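Long-range contacts in Ice-binding protein isoform1a (PDB 7BWY), which binds ice, apparently through specific water molecules of the prism planes, and is an antifreeze protein of an Antarctic ascomycete fungus: residues Gly24-Gly29 against Ala196-Ser201; Thr31-Asp36 against Gly50-Gln55; Thr40-Thr45 against Leu56-Asp61; Thr132-Tyr137 against Tyr159-Gly164. The protein carries 2 engineered substitutions. All coordinates share one frame; numbering follows the deposited sequence.

Contact 1: Gly24-Gly29 against Ala196-Ser201; sequences GVANAG and AVTLDS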
# COMPACT_ATOMS: atom_id res chain seq x y z
N GLY A 24 10.19 9.58 -7.66
CA GLY A 24 9.16 10.53 -8.04
C GLY A 24 7.73 10.00 -7.98
O GLY A 24 7.45 8.78 -7.99
N VAL A 25 6.81 10.96 -8.00
CA VAL A 25 5.39 10.67 -8.08
C VAL A 25 4.90 11.36 -9.34
O VAL A 25 5.05 12.56 -9.46
CB VAL A 25 4.66 11.21 -6.83
CG1 VAL A 25 3.15 10.95 -6.85
CG2 VAL A 25 5.24 10.57 -5.59
N ALA A 26 4.26 10.58 -10.22
CA ALA A 26 3.54 11.10 -11.38
C ALA A 26 2.03 10.91 -11.23
O ALA A 26 1.52 9.80 -11.08
CB ALA A 26 4.07 10.47 -12.67
N ASN A 27 1.29 12.00 -11.37
CA ASN A 27 -0.15 11.97 -11.24
C ASN A 27 -0.85 12.51 -12.49
O ASN A 27 -0.43 13.51 -13.04
CB ASN A 27 -0.59 12.91 -10.09
CG ASN A 27 -2.10 12.89 -10.01
OD1 ASN A 27 -2.66 11.84 -9.70
ND2 ASN A 27 -2.74 14.01 -10.35
N ALA A 28 -2.01 11.94 -12.84
CA ALA A 28 -2.96 12.55 -13.75
C ALA A 28 -4.32 12.63 -13.05
O ALA A 28 -4.68 11.76 -12.24
CB ALA A 28 -3.08 11.74 -15.06
N GLY A 29 -5.11 13.63 -13.45
CA GLY A 29 -6.49 13.73 -13.02
C GLY A 29 -6.58 14.24 -11.58
O GLY A 29 -5.56 14.47 -10.94
N ALA A 196 8.90 4.33 -8.15
CA ALA A 196 8.02 5.47 -8.37
C ALA A 196 6.60 5.08 -7.92
O ALA A 196 6.27 3.90 -7.89
CB ALA A 196 8.02 5.83 -9.87
N VAL A 197 5.78 6.09 -7.63
CA VAL A 197 4.34 5.96 -7.57
C VAL A 197 3.74 6.69 -8.76
O VAL A 197 4.06 7.86 -9.00
CB VAL A 197 3.80 6.56 -6.25
CG1 VAL A 197 2.25 6.58 -6.23
CG2 VAL A 197 4.36 5.76 -5.09
N THR A 198 2.85 5.99 -9.48
CA THR A 198 2.06 6.69 -10.50
C THR A 198 0.57 6.55 -10.21
O THR A 198 0.11 5.50 -9.76
CB THR A 198 2.46 6.24 -11.92
OG1 THR A 198 2.17 4.86 -11.97
CG2 THR A 198 3.96 6.26 -12.09
N LEU A 199 -0.15 7.63 -10.50
CA LEU A 199 -1.50 7.81 -10.03
C LEU A 199 -2.34 8.31 -11.18
O LEU A 199 -1.89 9.11 -11.98
CB LEU A 199 -1.49 8.90 -8.94
CG LEU A 199 -0.64 8.56 -7.71
CD1 LEU A 199 -0.55 9.73 -6.76
CD2 LEU A 199 -1.16 7.33 -7.00
N ASP A 200 -3.61 7.94 -11.18
CA ASP A 200 -4.59 8.52 -12.07
C ASP A 200 -5.93 8.60 -11.36
O ASP A 200 -6.61 7.59 -11.18
CB ASP A 200 -4.70 7.66 -13.34
CG ASP A 200 -5.64 8.24 -14.41
OD1 ASP A 200 -6.30 9.31 -14.19
OD2 ASP A 200 -5.73 7.63 -15.45
N SER A 201 -6.35 9.82 -11.03
CA SER A 201 -7.64 10.14 -10.42
C SER A 201 -7.90 9.24 -9.22
O SER A 201 -8.99 8.63 -9.13
CB SER A 201 -8.81 10.06 -11.41
OG SER A 201 -8.34 10.56 -12.65
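Strands Val25-Ala28 and Val197-Asp200 pair in parallel as neighbouring rungs of the right-handed beta-helix, although more than 160 residues of chain lie between them. Their axes approach to 4.6 Å and differ by 8° in direction, with Val25 beside Val197 and each following residue in step. Five backbone bonds zip them together, alternating in donor: Val197 N to Gly24 O, Ala26 N to Val197 O, Leu199 N to Ala26 O, Ala28 N to Leu199 O, and Ser201 N to Ala28 O. Val25, Asn27, Val197 and Leu199 face the solenoid interior, and there Val25 CG1 touches Leu199 CD1 at 3.9 Å. Asn27 holds its CG opposite its own nitrogen (chi1 178°), which lays the amide across Leu199 at about a right angle, OD1 3.3 Å from Leu199 CB. The amide is gripped at both ends: OD1 bonds Thr31 OG1, while ND2 gives one bond to Gly29 O at 2.9 Å, close to the amide plane, and another to Gly46 O. A leucine here would probably leave the Gly29 and Gly46 carbonyls without these donors and cost the Thr31 hydroxyl one of its partners. On the outer side Asp200 OD2 bonds Thr183 OG1, and Ser201 OG donates to Asp200 OD1 at 2.8 Å, approaching on the anti side and 30° out of the carboxylate plane.

Contact 2: Thr31-Asp36 against Gly50-Gln55; sequences TVINGD and GLITGQ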
# COMPACT_ATOMS: atom_id res chain seq x y z
N THR A 31 -6.70 13.67 -8.55
CA THR A 31 -6.31 12.84 -7.43
C THR A 31 -6.38 13.62 -6.11
O THR A 31 -6.15 14.83 -6.06
CB THR A 31 -4.87 12.39 -7.64
OG1 THR A 31 -5.03 11.40 -8.64
CG2 THR A 31 -4.21 11.79 -6.40
N VAL A 32 -6.76 12.95 -5.03
CA VAL A 32 -6.77 13.60 -3.73
C VAL A 32 -5.96 12.72 -2.78
O VAL A 32 -6.23 11.50 -2.65
CB VAL A 32 -8.22 13.76 -3.23
CG1 VAL A 32 -8.23 14.02 -1.71
CG2 VAL A 32 -8.92 14.89 -3.98
N ILE A 33 -4.89 13.30 -2.19
CA ILE A 33 -4.10 12.57 -1.18
C ILE A 33 -4.38 13.16 0.20
O ILE A 33 -4.04 14.32 0.46
CB ILE A 33 -2.60 12.52 -1.53
CG1 ILE A 33 -2.52 11.76 -2.87
CG2 ILE A 33 -1.88 11.79 -0.40
CD1 ILE A 33 -1.22 11.28 -3.28
N ASN A 34 -5.13 12.41 1.02
CA ASN A 34 -5.43 12.78 2.40
C ASN A 34 -4.27 12.31 3.30
O ASN A 34 -4.25 11.18 3.82
CB ASN A 34 -6.71 12.09 2.81
CG ASN A 34 -7.91 12.64 2.06
OD1 ASN A 34 -8.05 13.87 1.89
ND2 ASN A 34 -8.76 11.73 1.59
N GLY A 35 -3.22 13.12 3.28
CA GLY A 35 -1.93 12.73 3.83
C GLY A 35 -0.81 13.58 3.24
O GLY A 35 -1.07 14.51 2.46
N ASP A 36 0.44 13.21 3.60
CA ASP A 36 1.63 13.86 3.09
C ASP A 36 2.04 13.14 1.82
O ASP A 36 1.66 11.98 1.60
CB ASP A 36 2.78 13.74 4.09
CG ASP A 36 2.46 14.48 5.38
OD1 ASP A 36 1.57 15.44 5.33
OD2 ASP A 36 3.06 14.09 6.43
N GLY A 50 -3.99 17.08 -9.41
CA GLY A 50 -3.96 16.36 -8.14
C GLY A 50 -3.88 17.35 -6.97
O GLY A 50 -3.41 18.47 -7.15
N LEU A 51 -4.26 16.94 -5.75
CA LEU A 51 -4.17 17.83 -4.59
C LEU A 51 -3.78 16.97 -3.38
O LEU A 51 -4.18 15.80 -3.31
CB LEU A 51 -5.56 18.45 -4.38
CG LEU A 51 -5.87 19.17 -3.06
CD1 LEU A 51 -6.97 20.19 -3.29
CD2 LEU A 51 -6.34 18.20 -1.98
N ILE A 52 -3.01 17.53 -2.43
CA ILE A 52 -2.78 16.80 -1.19
C ILE A 52 -3.27 17.63 -0.01
O ILE A 52 -3.29 18.86 -0.04
CB ILE A 52 -1.30 16.42 -1.02
CG1 ILE A 52 -0.47 17.64 -0.57
CG2 ILE A 52 -0.74 15.74 -2.29
CD1 ILE A 52 1.00 17.28 -0.31
N THR A 53 -3.68 16.96 1.06
CA THR A 53 -4.16 17.70 2.22
C THR A 53 -2.99 17.99 3.15
O THR A 53 -3.06 18.97 3.86
CB THR A 53 -5.22 16.92 3.00
OG1 THR A 53 -4.68 15.64 3.38
CG2 THR A 53 -6.51 16.76 2.21
N GLY A 54 -1.95 17.16 3.18
CA GLY A 54 -0.88 17.30 4.18
C GLY A 54 0.33 18.09 3.67
O GLY A 54 0.17 18.99 2.88
N GLN A 55 1.55 17.72 4.08
CA GLN A 55 2.75 18.43 3.63
C GLN A 55 3.39 17.71 2.45
O GLN A 55 3.40 16.47 2.40
CB GLN A 55 3.79 18.45 4.74
CG GLN A 55 3.29 19.21 5.96
CD GLN A 55 4.04 18.75 7.18
OE1 GLN A 55 5.21 18.33 7.13
NE2 GLN A 55 3.37 18.83 8.31
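Gly50 starts the second segment with its CA 3.4 Å from Thr31 O, a CA-H...O contact, and the next residue takes up the pairing: Leu51 N donates to Thr31 O, and Leu51 O receives Ile33 N at 2.8 Å. Ile52 turns to the same side as Ile33, and its CG2 packs on Ile33 CB at 3.8 Å. With CG1 of Ile52 wedged between its backbone nitrogen and carbonyl carbon (chi1 77°), it is CG2 that points at the neighbouring rung. Thr53 N then bonds Ile33 O at 2.7 Å, while Thr53 CG2 comes to 3.3 Å from Asn34 OD1, the two side chains meeting at a slant; Asn34 centres an inverse gamma turn, and its ND2 bonds Thr205 OG1. Gly54 N donates to Gly35 O from well above the carbonyl plane, and a CB on Gly54 would run into Asp36 OD1. That oxygen instead accepts Gln55 N at 2.6 Å, met 41° above the carboxylate plane, while Asp36 OD2 bonds Ser16 OG. Replacing the carboxylate of Asp36 by the methyl of an alanine would probably leave Gln55 N without this acceptor and remove one partner of Ser16 OG. Gln55 ends the walk with OE1 bonded to His57 NE2. Two short parallel strands that bend together and stay bonded through the bend are what adjoining coils of a right-handed beta-helix show at a corner.

Contact 3: Thr40-Thr45 against Leu56-Asp61; sequences TGTSIT and LHINDD. Engineered in segment 56-61: Asp61 (natural residue Asn).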
# COMPACT_ATOMS: atom_id res chain seq x y z
N THR A 40 12.43 11.57 -2.51
CA THR A 40 13.79 11.97 -2.18
C THR A 40 14.48 12.49 -3.44
O THR A 40 15.50 13.13 -3.30
CB THR A 40 14.64 10.84 -1.59
OG1 THR A 40 14.40 9.79 -2.51
CG2 THR A 40 14.20 10.40 -0.22
N GLY A 41 13.88 12.23 -4.62
CA GLY A 41 14.28 12.85 -5.88
C GLY A 41 13.77 14.28 -5.99
O GLY A 41 13.48 14.91 -4.97
N THR A 42 13.65 14.81 -7.22
CA THR A 42 13.05 16.14 -7.29
C THR A 42 11.83 16.21 -8.18
O THR A 42 11.39 17.32 -8.44
CB THR A 42 14.01 17.26 -7.73
OG1 THR A 42 14.72 16.83 -8.89
CG2 THR A 42 14.91 17.74 -6.61
N SER A 43 11.26 15.10 -8.66
CA SER A 43 10.10 15.37 -9.49
C SER A 43 8.80 14.82 -8.89
O SER A 43 8.68 13.64 -8.56
CB SER A 43 10.28 15.04 -10.95
OG SER A 43 10.36 13.63 -11.11
N ILE A 44 7.85 15.75 -8.75
CA ILE A 44 6.44 15.47 -8.61
C ILE A 44 5.72 16.09 -9.79
O ILE A 44 5.90 17.26 -10.06
CB ILE A 44 5.94 16.05 -7.27
CG1 ILE A 44 6.78 15.56 -6.10
CG2 ILE A 44 4.46 15.75 -7.09
CD1 ILE A 44 6.46 14.17 -5.58
N THR A 45 4.88 15.32 -10.50
CA THR A 45 4.14 15.92 -11.60
C THR A 45 2.63 15.70 -11.42
O THR A 45 2.18 14.64 -10.96
CB THR A 45 4.79 15.49 -12.93
OG1 THR A 45 4.73 14.07 -12.91
CG2 THR A 45 6.28 15.78 -12.95
N LEU A 56 3.93 18.51 1.52
CA LEU A 56 4.77 18.09 0.41
C LEU A 56 6.23 18.08 0.85
O LEU A 56 6.69 19.05 1.42
CB LEU A 56 4.57 19.14 -0.68
CG LEU A 56 5.28 18.84 -1.99
CD1 LEU A 56 4.89 17.46 -2.51
CD2 LEU A 56 4.98 19.93 -3.00
N HIS A 57 6.97 16.97 0.66
CA HIS A 57 8.36 16.95 1.08
C HIS A 57 9.19 16.46 -0.08
O HIS A 57 9.21 15.26 -0.33
CB HIS A 57 8.58 16.10 2.32
CG HIS A 57 8.05 16.69 3.58
ND1 HIS A 57 8.65 17.77 4.20
CD2 HIS A 57 6.99 16.35 4.36
CE1 HIS A 57 7.97 18.10 5.28
NE2 HIS A 57 6.96 17.24 5.41
N ILE A 58 9.77 17.40 -0.82
CA ILE A 58 10.55 17.07 -1.99
C ILE A 58 12.02 17.24 -1.63
O ILE A 58 12.49 18.33 -1.34
CB ILE A 58 10.16 17.94 -3.17
CG1 ILE A 58 8.70 17.70 -3.50
CG2 ILE A 58 11.08 17.68 -4.37
CD1 ILE A 58 8.25 18.38 -4.76
N ASN A 59 12.73 16.12 -1.58
CA ASN A 59 14.16 16.15 -1.46
C ASN A 59 14.60 17.00 -0.26
O ASN A 59 15.30 17.97 -0.45
CB ASN A 59 14.77 16.76 -2.72
CG ASN A 59 16.29 16.68 -2.71
OD1 ASN A 59 16.93 17.56 -3.25
ND2 ASN A 59 16.86 15.67 -2.06
N ASP A 60 14.21 16.63 0.95
CA ASP A 60 14.54 17.38 2.15
C ASP A 60 14.77 16.37 3.26
O ASP A 60 14.81 15.17 3.00
CB ASP A 60 13.45 18.38 2.53
CG ASP A 60 12.10 17.76 2.91
OD1 ASP A 60 11.99 16.51 3.03
OD2 ASP A 60 11.16 18.53 3.11
N ASP A 61 14.81 16.82 4.52
CA ASP A 61 15.18 15.84 5.52
C ASP A 61 14.03 14.90 5.81
O ASP A 61 14.29 13.73 6.13
CB ASP A 61 15.65 16.48 6.83
CG ASP A 61 16.86 17.37 6.63
OD1 ASP A 61 17.59 17.18 5.61
OD2 ASP A 61 17.05 18.25 7.49
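Ile44 and Ile58 meet at one end of the beta-helix, where the edge strand 44-45 of one face comes up against strand 56-58 of another. This is a side-chain contact with no clear hydrogen bond across it. The two isoleucines cross at a slant, and Ile44 CG1 presses on Ile58 CD1 at 3.5 Å, tighter than carbons usually sit. Ile58 gets there by an extended chain: CG1 lies opposite the carbonyl carbon (chi1 -61°), and CD1 carries straight on from it. Leu56 CD1 stays at the margin, 4.5 Å from Ile44 CG1. The other branch of Ile58, CG2, lies 3.7 Å from Gly41 O and also close to Thr42 CA, so this one residue bridges the edge strand and the turn before it. Next comes Asn59, whose left-handed backbone conformation swings the chain round; its CB rests 3.2 Å from Gly41 O, and its ND2 is 3.1 Å from Thr40 O. Thr42 runs alongside Asn59, both side chains pointing the same way, with Thr42 CG2 3.9 Å from Asn59 OD1. Behind this turn His57 ND1 donates to Asp60 OD2 at 2.8 Å, nearly in the ring plane and on the syn lone pair. Gln55 OE1 bonds NE2, so both ring nitrogens are engaged and the ring's rotation is fixed. Asp60 OD1 in turn caps Ser63 N at the start of helix 61-79. Thr40 leans on Ser63 and Phe67 of that helix, while Ile44 also packs on Met37 and Thr39 of strand 36-39 and on Val25 of strand 25-28.

Contact 4: Thr132-Tyr137 against Tyr159-Gly164; sequences TTLVTY and YSATLG. Engineered in segment 159-164: Tyr159 (natural residue Ser).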
# COMPACT_ATOMS: atom_id res chain seq x y z
N THR A 132 6.50 -11.49 -5.46
CA THR A 132 6.76 -10.82 -6.72
C THR A 132 5.76 -9.69 -6.92
O THR A 132 5.87 -8.65 -6.25
CB THR A 132 6.86 -11.81 -7.90
OG1 THR A 132 5.58 -12.37 -8.18
CG2 THR A 132 7.92 -12.88 -7.76
N THR A 133 4.78 -9.88 -7.84
CA THR A 133 3.91 -8.76 -8.19
C THR A 133 2.59 -8.87 -7.43
O THR A 133 2.17 -9.96 -7.09
CB THR A 133 3.65 -8.66 -9.71
OG1 THR A 133 3.18 -9.94 -10.12
CG2 THR A 133 4.87 -8.27 -10.52
N LEU A 134 1.92 -7.74 -7.23
CA LEU A 134 0.48 -7.74 -6.92
C LEU A 134 -0.27 -7.00 -8.03
O LEU A 134 0.07 -5.83 -8.37
CB LEU A 134 0.29 -6.97 -5.58
CG LEU A 134 -1.15 -6.57 -5.26
CD1 LEU A 134 -2.00 -7.81 -4.98
CD2 LEU A 134 -1.14 -5.64 -4.05
N VAL A 135 -1.34 -7.64 -8.52
CA VAL A 135 -2.25 -6.96 -9.43
C VAL A 135 -3.67 -6.96 -8.85
O VAL A 135 -4.23 -8.01 -8.55
CB VAL A 135 -2.22 -7.62 -10.84
CG1 VAL A 135 -3.11 -6.89 -11.83
CG2 VAL A 135 -0.83 -7.55 -11.42
N THR A 136 -4.30 -5.80 -8.71
CA THR A 136 -5.74 -5.94 -8.46
C THR A 136 -6.56 -5.60 -9.70
O THR A 136 -6.23 -4.65 -10.42
CB THR A 136 -6.15 -5.09 -7.25
OG1 THR A 136 -6.12 -3.70 -7.59
CG2 THR A 136 -5.23 -5.35 -6.06
N TYR A 137 -7.74 -6.23 -9.84
CA TYR A 137 -8.57 -6.08 -11.02
C TYR A 137 -9.57 -4.93 -10.90
O TYR A 137 -9.76 -4.38 -9.82
CB TYR A 137 -9.16 -7.43 -11.42
CG TYR A 137 -8.06 -8.30 -11.97
CD1 TYR A 137 -7.48 -8.01 -13.20
CD2 TYR A 137 -7.48 -9.28 -11.20
CE1 TYR A 137 -6.41 -8.73 -13.70
CE2 TYR A 137 -6.43 -10.04 -11.69
CZ TYR A 137 -5.90 -9.78 -12.94
OH TYR A 137 -4.84 -10.54 -13.38
N TYR A 159 8.11 -7.11 -5.89
CA TYR A 159 8.43 -6.37 -7.11
C TYR A 159 7.63 -5.07 -7.12
O TYR A 159 8.01 -4.10 -6.44
CB TYR A 159 8.04 -7.19 -8.33
CG TYR A 159 8.89 -8.39 -8.67
CD1 TYR A 159 9.98 -8.79 -7.89
CD2 TYR A 159 8.63 -9.13 -9.84
CE1 TYR A 159 10.76 -9.89 -8.25
CE2 TYR A 159 9.40 -10.24 -10.22
CZ TYR A 159 10.47 -10.61 -9.40
OH TYR A 159 11.19 -11.72 -9.68
N SER A 160 6.49 -5.07 -7.86
CA SER A 160 5.69 -3.85 -7.97
C SER A 160 4.21 -4.21 -7.83
O SER A 160 3.82 -5.34 -8.12
CB SER A 160 5.96 -3.17 -9.31
OG SER A 160 7.34 -2.89 -9.46
N ALA A 161 3.40 -3.25 -7.40
CA ALA A 161 1.96 -3.44 -7.32
C ALA A 161 1.26 -2.60 -8.40
O ALA A 161 1.57 -1.40 -8.60
CB ALA A 161 1.54 -2.92 -5.94
N THR A 162 0.19 -3.16 -8.97
CA THR A 162 -0.69 -2.36 -9.82
C THR A 162 -2.10 -2.48 -9.29
O THR A 162 -2.61 -3.61 -9.16
CB THR A 162 -0.85 -2.97 -11.24
OG1 THR A 162 0.46 -3.30 -11.67
CG2 THR A 162 -1.38 -1.98 -12.25
N LEU A 163 -2.73 -1.32 -9.06
CA LEU A 163 -4.11 -1.32 -8.58
C LEU A 163 -5.06 -0.99 -9.74
O LEU A 163 -4.93 0.08 -10.36
CB LEU A 163 -4.24 -0.31 -7.42
CG LEU A 163 -3.08 -0.40 -6.42
CD1 LEU A 163 -3.24 0.56 -5.26
CD2 LEU A 163 -2.97 -1.83 -5.92
N GLY A 164 -6.01 -1.90 -10.00
CA GLY A 164 -6.95 -1.84 -11.12
C GLY A 164 -7.86 -0.63 -11.12
O GLY A 164 -8.02 0.02 -10.09
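Thr132 lies against one face of the Tyr159 ring, its CB 3.8 Å from the ring centroid and 15° off the normal, a CH-pi contact. Its CG2 extends over the same ring to within 3.8 Å of Tyr159 CZ, while Thr133 CG2 comes in at the edge, near the ring plane. Tyr159 is an engineered residue standing where the natural sequence has serine. Its CG is opposite the carbonyl carbon (chi1 -73°), which sets the ring beside Thr132 with both side chains pointing the same way. The backbone pairing starts at the same two residues: Tyr159 N donates to Thr132 O at 2.7 Å, from above the carbonyl plane. From there the two segments continue as adjacent parallel rungs of the right-handed beta-helix, strands 134-136 and 161-163 running 4.7 Å apart and within 4° of each other. Leu134 N bonds Ser160 O, Thr162 N bonds Leu134 O, and Thr136 N bonds Thr162 O. Val135 and Thr162 share one side of this pair; Leu134, Thr136, Ala161 and Leu163 are buried on the other, where Leu134 CB and Ala161 CB lie 4.3 Å apart. At the far end Thr136 OG1 accepts Gly164 N at 3.0 Å and also sits 3.3 Å from Leu163 CA. A CB on Gly164 would collide with Thr136 O. Farther out, Ser167 OG makes a weak bond to Thr136 OG1, and Ser160 OG bonds Leu178 N. Strand 108-110 flanks the first segment through Val108 and Leu110, while Ile187 and Leu191 of strand 186-192 meet Leu163 from across the solenoid.

In the fold
Contacts 1 and 4 belong to the same seven-stranded parallel face of the solenoid, their centres 15 Å apart and nearest atoms about 7 Å apart, with strand 179-181 between them. Contact 3 reaches the edge of that face: Thr45 bonds the backbone of Val25 and Asn27, and Ile44 CD1 packs 3.7 Å from Val25 CB. Contact 2 lies round the corner, 12 Å from contact 1 between centres, joined to it where Leu199 CD1 meets Ile33 CD1 at 3.9 Å. Segments 50-55 and 56-61 simply follow one another. Contacts 3 and 4 are farthest apart, at 24 Å between centres. A glycerol, probably from crystallisation, bonds Ser201 O at contact 1.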